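Long-range contact in beta-glucosidase (PDB 3F95), which is the extra C-terminal beta-sandwich domain of an exo-1,3/1,4-beta-glucanase, an enzyme that probably releases glucose from beta-glucans: residues 128-140 with 170-183. Numbering follows the deposited sequence. Where two conformers were deposited one is given.
Sequences DKSWHTLAIPLHC and LTIKPSDDSISLTC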
ATOM      1  N   ASP A 128      12.924  -6.827 -11.239  1.00 16.95           N
ATOM      2  CA  ASP A 128      13.601  -8.049 -10.797  1.00 18.60           C
ATOM      3  C   ASP A 128      12.680  -8.994  -9.984  1.00 17.95           C
ATOM      4  O   ASP A 128      13.088 -10.104  -9.650  1.00 19.10           O
ATOM      5  CB  ASP A 128      14.896  -7.751 -10.020  1.00 18.34           C
ATOM      6  CG  ASP A 128      14.665  -6.962  -8.738  1.00 21.59           C
ATOM      7  OD1 ASP A 128      13.496  -6.784  -8.331  1.00 22.07           O
ATOM      8  OD2 ASP A 128      15.670  -6.516  -8.120  1.00 19.41           O
ATOM      9  N   LYS A 129      11.453  -8.544  -9.704  1.00 17.19           N
ATOM     10  CA  LYS A 129      10.471  -9.312  -8.916  1.00 17.82           C
ATOM     11  C   LYS A 129      11.007  -9.673  -7.528  1.00 17.73           C
ATOM     12  O   LYS A 129      10.597 -10.672  -6.931  1.00 18.04           O
ATOM     13  CB  LYS A 129      10.012 -10.576  -9.667  1.00 17.08           C
ATOM     14  CG  LYS A 129       9.386 -10.283 -11.028  1.00 17.15           C
ATOM     15  CD  LYS A 129       8.896 -11.545 -11.709  1.00 19.21           C
ATOM     16  CE  LYS A 129       8.242 -11.232 -13.050  1.00 19.69           C
ATOM     17  NZ  LYS A 129       9.258 -10.761 -14.047  1.00 23.41           N
ATOM     18  N   SER A 130      11.921  -8.850  -7.021  1.00 18.10           N
ATOM     19  CA  SER A 130      12.474  -9.009  -5.688  1.00 17.84           C
ATOM     20  C   SER A 130      11.843  -7.983  -4.765  1.00 16.89           C
ATOM     21  O   SER A 130      11.244  -7.017  -5.224  1.00 15.26           O
ATOM     22  CB  SER A 130      13.994  -8.787  -5.690  1.00 19.10           C
ATOM     23  OG  SER A 130      14.621  -9.578  -6.681  1.00 21.83           O
ATOM     24  N   TRP A 131      12.006  -8.191  -3.465  1.00 15.97           N
ATOM     25  CA  TRP A 131      11.588  -7.202  -2.476  1.00 16.21           C
ATOM     26  C   TRP A 131      12.461  -5.966  -2.578  1.00 16.39           C
ATOM     27  O   TRP A 131      13.694  -6.094  -2.816  1.00 16.11           O
ATOM     28  CB  TRP A 131      11.694  -7.751  -1.056  1.00 16.05           C
ATOM     29  CG  TRP A 131      10.616  -8.726  -0.709  1.00 15.45           C
ATOM     30  CD1 TRP A 131      10.683 -10.094  -0.763  1.00 17.65           C
ATOM     31  CD2 TRP A 131       9.299  -8.398  -0.228  1.00 16.99           C
ATOM     32  NE1 TRP A 131       9.471 -10.647  -0.347  1.00 17.60           N
ATOM     33  CE2 TRP A 131       8.612  -9.626  -0.008  1.00 17.50           C
ATOM     34  CE3 TRP A 131       8.634  -7.184   0.034  1.00 16.42           C
ATOM     35  CZ2 TRP A 131       7.281  -9.676   0.481  1.00 17.27           C
ATOM     36  CZ3 TRP A 131       7.296  -7.235   0.512  1.00 16.77           C
ATOM     37  CH2 TRP A 131       6.646  -8.474   0.725  1.00 15.26           C
ATOM     38  N   HIS A 132      11.840  -4.793  -2.422  1.00 15.93           N
ATOM     39  CA  HIS A 132      12.532  -3.496  -2.287  1.00 16.11           C
ATOM     40  C   HIS A 132      11.868  -2.645  -1.219  1.00 16.65           C
ATOM     41  O   HIS A 132      10.639  -2.678  -1.052  1.00 16.14           O
ATOM     42  CB  HIS A 132      12.533  -2.715  -3.593  1.00 16.21           C
ATOM     43  CG  HIS A 132      13.122  -3.495  -4.724  1.00 18.47           C
ATOM     44  ND1 HIS A 132      14.483  -3.622  -4.901  1.00 19.59           N
ATOM     45  CD2 HIS A 132      12.542  -4.247  -5.686  1.00 17.09           C
ATOM     46  CE1 HIS A 132      14.715  -4.404  -5.942  1.00 17.99           C
ATOM     47  NE2 HIS A 132      13.554  -4.801  -6.436  1.00 20.07           N
ATOM     48  N   THR A 133      12.675  -1.894  -0.486  1.00 15.62           N
ATOM     49  CA  THR A 133      12.149  -0.942   0.467  1.00 16.42           C
ATOM     50  C   THR A 133      11.949   0.396  -0.250  1.00 16.03           C
ATOM     51  O   THR A 133      12.901   0.994  -0.769  1.00 16.50           O
ATOM     52  CB  THR A 133      13.096  -0.759   1.666  1.00 16.02           C
ATOM     53  OG1 THR A 133      13.354  -2.036   2.240  1.00 17.73           O
ATOM     54  CG2 THR A 133      12.453   0.130   2.708  1.00 18.00           C
ATOM     55  N   LEU A 134      10.697   0.847  -0.291  1.00 15.60           N
ATOM     56  CA  LEU A 134      10.335   2.078  -0.996  1.00 15.93           C
ATOM     57  C   LEU A 134      10.021   3.177   0.022  1.00 17.16           C
ATOM     58  O   LEU A 134       9.241   2.952   0.973  1.00 17.22           O
ATOM     59  CB  LEU A 134       9.114   1.820  -1.899  1.00 15.74           C
ATOM     60  CG  LEU A 134       9.210   0.714  -2.957  1.00 18.02           C
ATOM     61  CD1 LEU A 134       7.877   0.601  -3.731  1.00 18.11           C
ATOM     62  CD2 LEU A 134      10.398   1.012  -3.939  1.00 16.25           C
ATOM     63  N   ALA A 135      10.653   4.339  -0.136  1.00 16.62           N
ATOM     64  CA  ALA A 135      10.351   5.502   0.692  1.00 16.86           C
ATOM     65  C   ALA A 135       9.605   6.538  -0.149  1.00 17.50           C
ATOM     66  O   ALA A 135      10.071   6.957  -1.202  1.00 17.05           O
ATOM     67  CB  ALA A 135      11.638   6.099   1.354  1.00 16.89           C
ATOM     68  N   ILE A 136       8.403   6.894   0.283  1.00 16.85           N
ATOM     69  CA  ILE A 136       7.558   7.776  -0.523  1.00 17.59           C
ATOM     70  C   ILE A 136       7.366   9.140   0.140  1.00 17.70           C
ATOM     71  O   ILE A 136       6.600   9.264   1.101  1.00 16.76           O
ATOM     72  CB  ILE A 136       6.175   7.134  -0.840  1.00 17.88           C
ATOM     73  CG1 ILE A 136       6.389   5.782  -1.537  1.00 18.87           C
ATOM     74  CG2 ILE A 136       5.367   8.081  -1.701  1.00 16.63           C
ATOM     75  CD1 ILE A 136       5.145   4.903  -1.629  1.00 18.22           C
ATOM     76  N   PRO A 137       8.072  10.168  -0.368  1.00 18.02           N
ATOM     77  CA  PRO A 137       7.922  11.482   0.265  1.00 18.60           C
ATOM     78  C   PRO A 137       6.466  11.911   0.155  1.00 19.40           C
ATOM     79  O   PRO A 137       5.850  11.761  -0.905  1.00 17.47           O
ATOM     80  CB  PRO A 137       8.839  12.399  -0.538  1.00 19.37           C
ATOM     81  CG  PRO A 137       9.272  11.599  -1.770  1.00 19.17           C
ATOM     82  CD  PRO A 137       9.016  10.156  -1.501  1.00 18.50           C
ATOM     83  N   LEU A 138       5.911  12.391   1.261  1.00 20.62           N
ATOM     84  CA  LEU A 138       4.486  12.740   1.293  1.00 23.53           C
ATOM     85  C   LEU A 138       4.197  14.075   0.617  1.00 25.98           C
ATOM     86  O   LEU A 138       3.082  14.326   0.149  1.00 27.48           O
ATOM     87  CB  LEU A 138       3.957  12.716   2.733  1.00 22.57           C
ATOM     88  CG  LEU A 138       4.033  11.339   3.424  1.00 22.33           C
ATOM     89  CD1 LEU A 138       3.455  11.388   4.833  1.00 23.45           C
ATOM     90  CD2 LEU A 138       3.336  10.241   2.592  1.00 21.75           C
ATOM     91  N   HIS A 139       5.205  14.930   0.553  1.00 29.02           N
ATOM     92  CA  HIS A 139       4.984  16.240  -0.036  1.00 31.28           C
ATOM     93  C   HIS A 139       5.964  16.606  -1.143  1.00 32.00           C
ATOM     94  O   HIS A 139       7.174  16.498  -0.985  1.00 32.31           O
ATOM     95  CB  HIS A 139       4.901  17.291   1.054  1.00 32.08           C
ATOM     96  CG  HIS A 139       3.682  17.145   1.917  1.00 34.19           C
ATOM     97  ND1 HIS A 139       3.679  16.406   3.081  1.00 36.89           N
ATOM     98  CD2 HIS A 139       2.420  17.609   1.765  1.00 36.61           C
ATOM     99  CE1 HIS A 139       2.477  16.442   3.624  1.00 35.21           C
ATOM    100  NE2 HIS A 139       1.694  17.165   2.846  1.00 38.05           N
ATOM    101  N   CYS A 140       5.404  17.005  -2.270  1.00 33.26           N
ATOM    102  CA  CYS A 140       6.180  17.415  -3.423  1.00 35.10           C
ATOM    103  C   CYS A 140       6.569  18.894  -3.362  1.00 36.25           C
ATOM    104  O   CYS A 140       7.720  19.222  -3.056  1.00 37.58           O
ATOM    105  CB  CYS A 140       5.403  17.088  -4.692  1.00 35.11           C
ATOM    106  SG  CYS A 140       5.339  15.285  -4.954  1.00 36.73           S
ATOM    107  N   LEU A 170       4.871   5.227   8.635  1.00 17.40           N
ATOM    108  CA  LEU A 170       5.205   6.629   8.411  1.00 18.48           C
ATOM    109  C   LEU A 170       6.558   6.890   9.090  1.00 19.49           C
ATOM    110  O   LEU A 170       6.792   6.409  10.193  1.00 18.37           O
ATOM    111  CB  LEU A 170       4.111   7.547   8.966  1.00 19.14           C
ATOM    112  CG  LEU A 170       2.750   7.508   8.272  1.00 19.06           C
ATOM    113  CD1 LEU A 170       1.667   8.179   9.103  1.00 20.56           C
ATOM    114  CD2 LEU A 170       2.830   8.149   6.887  1.00 21.68           C
ATOM    115  N   THR A 171       7.448   7.620   8.412  1.00 20.16           N
ATOM    116  CA  THR A 171       8.768   7.898   8.951  1.00 21.76           C
ATOM    117  C   THR A 171       9.238   9.307   8.587  1.00 23.34           C
ATOM    118  O   THR A 171       8.853   9.859   7.550  1.00 22.96           O
ATOM    119  CB  THR A 171       9.828   6.871   8.468  1.00 21.54           C
ATOM    120  OG1 THR A 171      11.056   7.109   9.168  1.00 22.98           O
ATOM    121  CG2 THR A 171      10.086   7.013   6.969  1.00 19.91           C
ATOM    122  N   ILE A 172      10.090   9.878   9.434  1.00 25.07           N
ATOM    123  CA  ILE A 172      10.622  11.205   9.132  1.00 28.12           C
ATOM    124  C   ILE A 172      11.915  11.069   8.357  1.00 30.21           C
ATOM    125  O   ILE A 172      12.346  12.022   7.716  1.00 31.61           O
ATOM    126  CB  ILE A 172      10.789  12.111  10.385  1.00 27.40           C
ATOM    127  CG1 ILE A 172      11.772  11.500  11.388  1.00 28.36           C
ATOM    128  CG2 ILE A 172       9.428  12.350  11.004  1.00 28.74           C
ATOM    129  CD1 ILE A 172      12.061  12.374  12.593  1.00 27.22           C
ATOM    130  N   LYS A 173      12.511   9.877   8.439  1.00 32.25           N
ATOM    131  CA  LYS A 173      13.697   9.532   7.656  1.00 34.64           C
ATOM    132  C   LYS A 173      13.666   8.108   7.085  1.00 34.70           C
ATOM    133  O   LYS A 173      13.608   7.114   7.844  1.00 35.37           O
ATOM    134  CB  LYS A 173      14.999   9.745   8.457  1.00 35.17           C
ATOM    135  CG  LYS A 173      15.188   8.834   9.659  1.00 36.78           C
ATOM    136  CD  LYS A 173      16.583   8.211   9.639  1.00 39.74           C
ATOM    137  CE  LYS A 173      17.662   9.274   9.575  1.00 42.27           C
ATOM    138  NZ  LYS A 173      19.013   8.740   9.171  1.00 43.84           N
ATOM    139  N   PRO A 174      13.760   8.019   5.750  1.00 34.99           N
ATOM    140  CA  PRO A 174      13.837   6.789   4.979  1.00 34.68           C
ATOM    141  C   PRO A 174      15.001   5.909   5.445  1.00 34.56           C
ATOM    142  O   PRO A 174      16.098   6.420   5.741  1.00 34.31           O
ATOM    143  CB  PRO A 174      14.064   7.285   3.547  1.00 34.73           C
ATOM    144  CG  PRO A 174      14.472   8.699   3.651  1.00 35.71           C
ATOM    145  CD  PRO A 174      13.822   9.209   4.886  1.00 34.96           C
ATOM    146  N   SER A 175      14.757   4.605   5.538  1.00 34.05           N
ATOM    147  CA  SER A 175      15.798   3.660   5.937  1.00 33.95           C
ATOM    148  C   SER A 175      16.974   3.788   4.971  1.00 32.89           C
ATOM    149  O   SER A 175      16.814   4.275   3.851  1.00 31.76           O
ATOM    150  CB  SER A 175      15.269   2.230   5.913  1.00 34.34           C
ATOM    151  OG  SER A 175      15.049   1.809   4.578  1.00 36.32           O
ATOM    152  N   ASP A 176      18.148   3.339   5.405  1.00 32.32           N
ATOM    153  CA  ASP A 176      19.340   3.397   4.558  1.00 31.75           C
ATOM    154  C   ASP A 176      19.176   2.672   3.227  1.00 30.82           C
ATOM    155  O   ASP A 176      19.566   3.197   2.181  1.00 31.88           O
ATOM    156  CB  ASP A 176      20.562   2.833   5.302  1.00 32.01           C
ATOM    157  CG  ASP A 176      21.066   3.763   6.391  1.00 33.42           C
ATOM    158  OD1 ASP A 176      20.502   4.874   6.561  1.00 32.35           O
ATOM    159  OD2 ASP A 176      22.043   3.368   7.075  1.00 35.01           O
ATOM    160  N   ASP A 177      18.590   1.483   3.240  1.00 29.59           N
ATOM    161  CA  ASP A 177      18.582   0.768   1.961  0.50 28.68           C
ATOM    162  C   ASP A 177      17.341   1.066   1.112  1.00 27.76           C
ATOM    163  O   ASP A 177      17.104   0.435   0.080  1.00 27.39           O
ATOM    164  CB  ASP A 177      18.890  -0.726   2.131  0.50 28.76           C
ATOM    165  CG  ASP A 177      20.393  -1.007   2.225  0.50 29.88           C
ATOM    166  OD1 ASP A 177      20.766  -2.200   2.209  0.50 30.13           O
ATOM    167  OD2 ASP A 177      21.208  -0.049   2.311  0.50 29.90           O
ATOM    168  N   SER A 178      16.616   2.111   1.499  1.00 25.46           N
ATOM    169  CA  SER A 178      15.398   2.491   0.784  1.00 23.02           C
ATOM    170  C   SER A 178      15.647   3.191  -0.553  1.00 22.20           C
ATOM    171  O   SER A 178      16.680   3.844  -0.757  1.00 21.23           O
ATOM    172  CB  SER A 178      14.500   3.344   1.674  1.00 22.93           C
ATOM    173  OG  SER A 178      15.025   4.649   1.831  1.00 22.43           O
ATOM    174  N   ILE A 179      14.683   3.035  -1.452  1.00 20.06           N
ATOM    175  CA  ILE A 179      14.637   3.719  -2.734  1.00 19.44           C
ATOM    176  C   ILE A 179      13.500   4.741  -2.648  1.00 19.31           C
ATOM    177  O   ILE A 179      12.354   4.371  -2.377  1.00 18.02           O
ATOM    178  CB  ILE A 179      14.367   2.703  -3.863  1.00 19.86           C
ATOM    179  CG1 ILE A 179      15.392   1.549  -3.809  1.00 20.85           C
ATOM    180  CG2 ILE A 179      14.293   3.393  -5.257  1.00 20.36           C
ATOM    181  CD1 ILE A 179      15.087   0.397  -4.813  1.00 19.85           C
ATOM    182  N   SER A 180      13.821   6.021  -2.835  1.00 18.08           N
ATOM    183  CA  SER A 180      12.823   7.072  -2.738  0.50 17.88           C
ATOM    184  C   SER A 180      12.047   7.238  -4.053  1.00 18.15           C
ATOM    185  O   SER A 180      12.639   7.469  -5.129  1.00 17.69           O
ATOM    186  CB  SER A 180      13.471   8.389  -2.274  0.50 17.16           C
ATOM    187  OG  SER A 180      12.512   9.439  -2.184  0.50 19.26           O
ATOM    188  N   LEU A 181      10.721   7.104  -3.967  1.00 17.58           N
ATOM    189  CA  LEU A 181       9.846   7.422  -5.095  1.00 17.64           C
ATOM    190  C   LEU A 181       9.600   8.921  -5.099  1.00 18.01           C
ATOM    191  O   LEU A 181       8.550   9.416  -4.694  1.00 18.23           O
ATOM    192  CB  LEU A 181       8.519   6.635  -5.047  1.00 17.30           C
ATOM    193  CG  LEU A 181       8.655   5.109  -5.012  1.00 17.70           C
ATOM    194  CD1 LEU A 181       7.251   4.509  -5.165  1.00 16.87           C
ATOM    195  CD2 LEU A 181       9.601   4.632  -6.131  1.00 17.08           C
ATOM    196  N   THR A 182      10.605   9.645  -5.569  1.00 18.56           N
ATOM    197  CA  THR A 182      10.594  11.097  -5.583  1.00 19.43           C
ATOM    198  C   THR A 182       9.539  11.626  -6.554  1.00 20.26           C
ATOM    199  O   THR A 182       9.038  10.894  -7.396  1.00 18.53           O
ATOM    200  CB  THR A 182      12.010  11.637  -5.967  1.00 19.42           C
ATOM    201  OG1 THR A 182      12.328  11.197  -7.288  1.00 18.42           O
ATOM    202  CG2 THR A 182      13.061  11.099  -5.001  1.00 20.80           C
ATOM    203  N   CYS A 183       9.201  12.903  -6.406  1.00 23.12           N
ATOM    204  CA  CYS A 183       8.160  13.552  -7.183  1.00 26.41           C
ATOM    205  C   CYS A 183       8.535  13.723  -8.650  1.00 27.26           C
ATOM    206  O   CYS A 183       9.710  13.944  -8.974  1.00 26.77           O
ATOM    207  CB  CYS A 183       7.859  14.906  -6.548  1.00 27.79           C
ATOM    208  SG  CYS A 183       7.287  14.751  -4.815  1.00 32.97           S
TER
HETATM  209  O   HOH W   1      15.432  -1.615  -0.945  1.00 25.15           O
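With CG anti to the carbonyl carbon (chi1 -56°), the H132 ring brings ND1 to 4.1 Å from I179 CD1, which it approaches obliquely. T133 has CG2 anti to its backbone N, which lays this methyl against S175 OG and S178 CB, while A135 CB lies 3.5 Å from P174 CB, closer than usual for two carbons. H132 NE2 donates in the ring plane to the syn lone pair of D128 OD1 (2.7 Å), a bond that helps set the ring's rotation; the same oxygen accepts from S130 N, closing an Asx turn. With an alanine in place of H132, D128 OD1 would probably lose its imidazole donor, and the I179 methyl the ring beside it. The backbone evidence defines a parallel pairing: I179 N to T133 O, A135 N to I179 O and L181 N to A135 O are each 2.8 Å. Strand 179-180 thereby edges the mixed sheet of this beta-sandwich, consistent with a galactose-binding-like fold, on the flank of strand 132-137 away from strand 87-94. Beyond the pairing, the side chains of I136 and L181 run side by side, CG1 to CD1 3.9 Å, and P137 CD rests 3.3 Å from L181 O, an oxygen that also accepts from R115. The side chains of L138 and L170 cross at about a right angle, meeting through CD1 and CD2. The C140-C183 disulfide, SG to SG 2.0 Å with chi3 -90°, joins the C-terminal ends of the two segments.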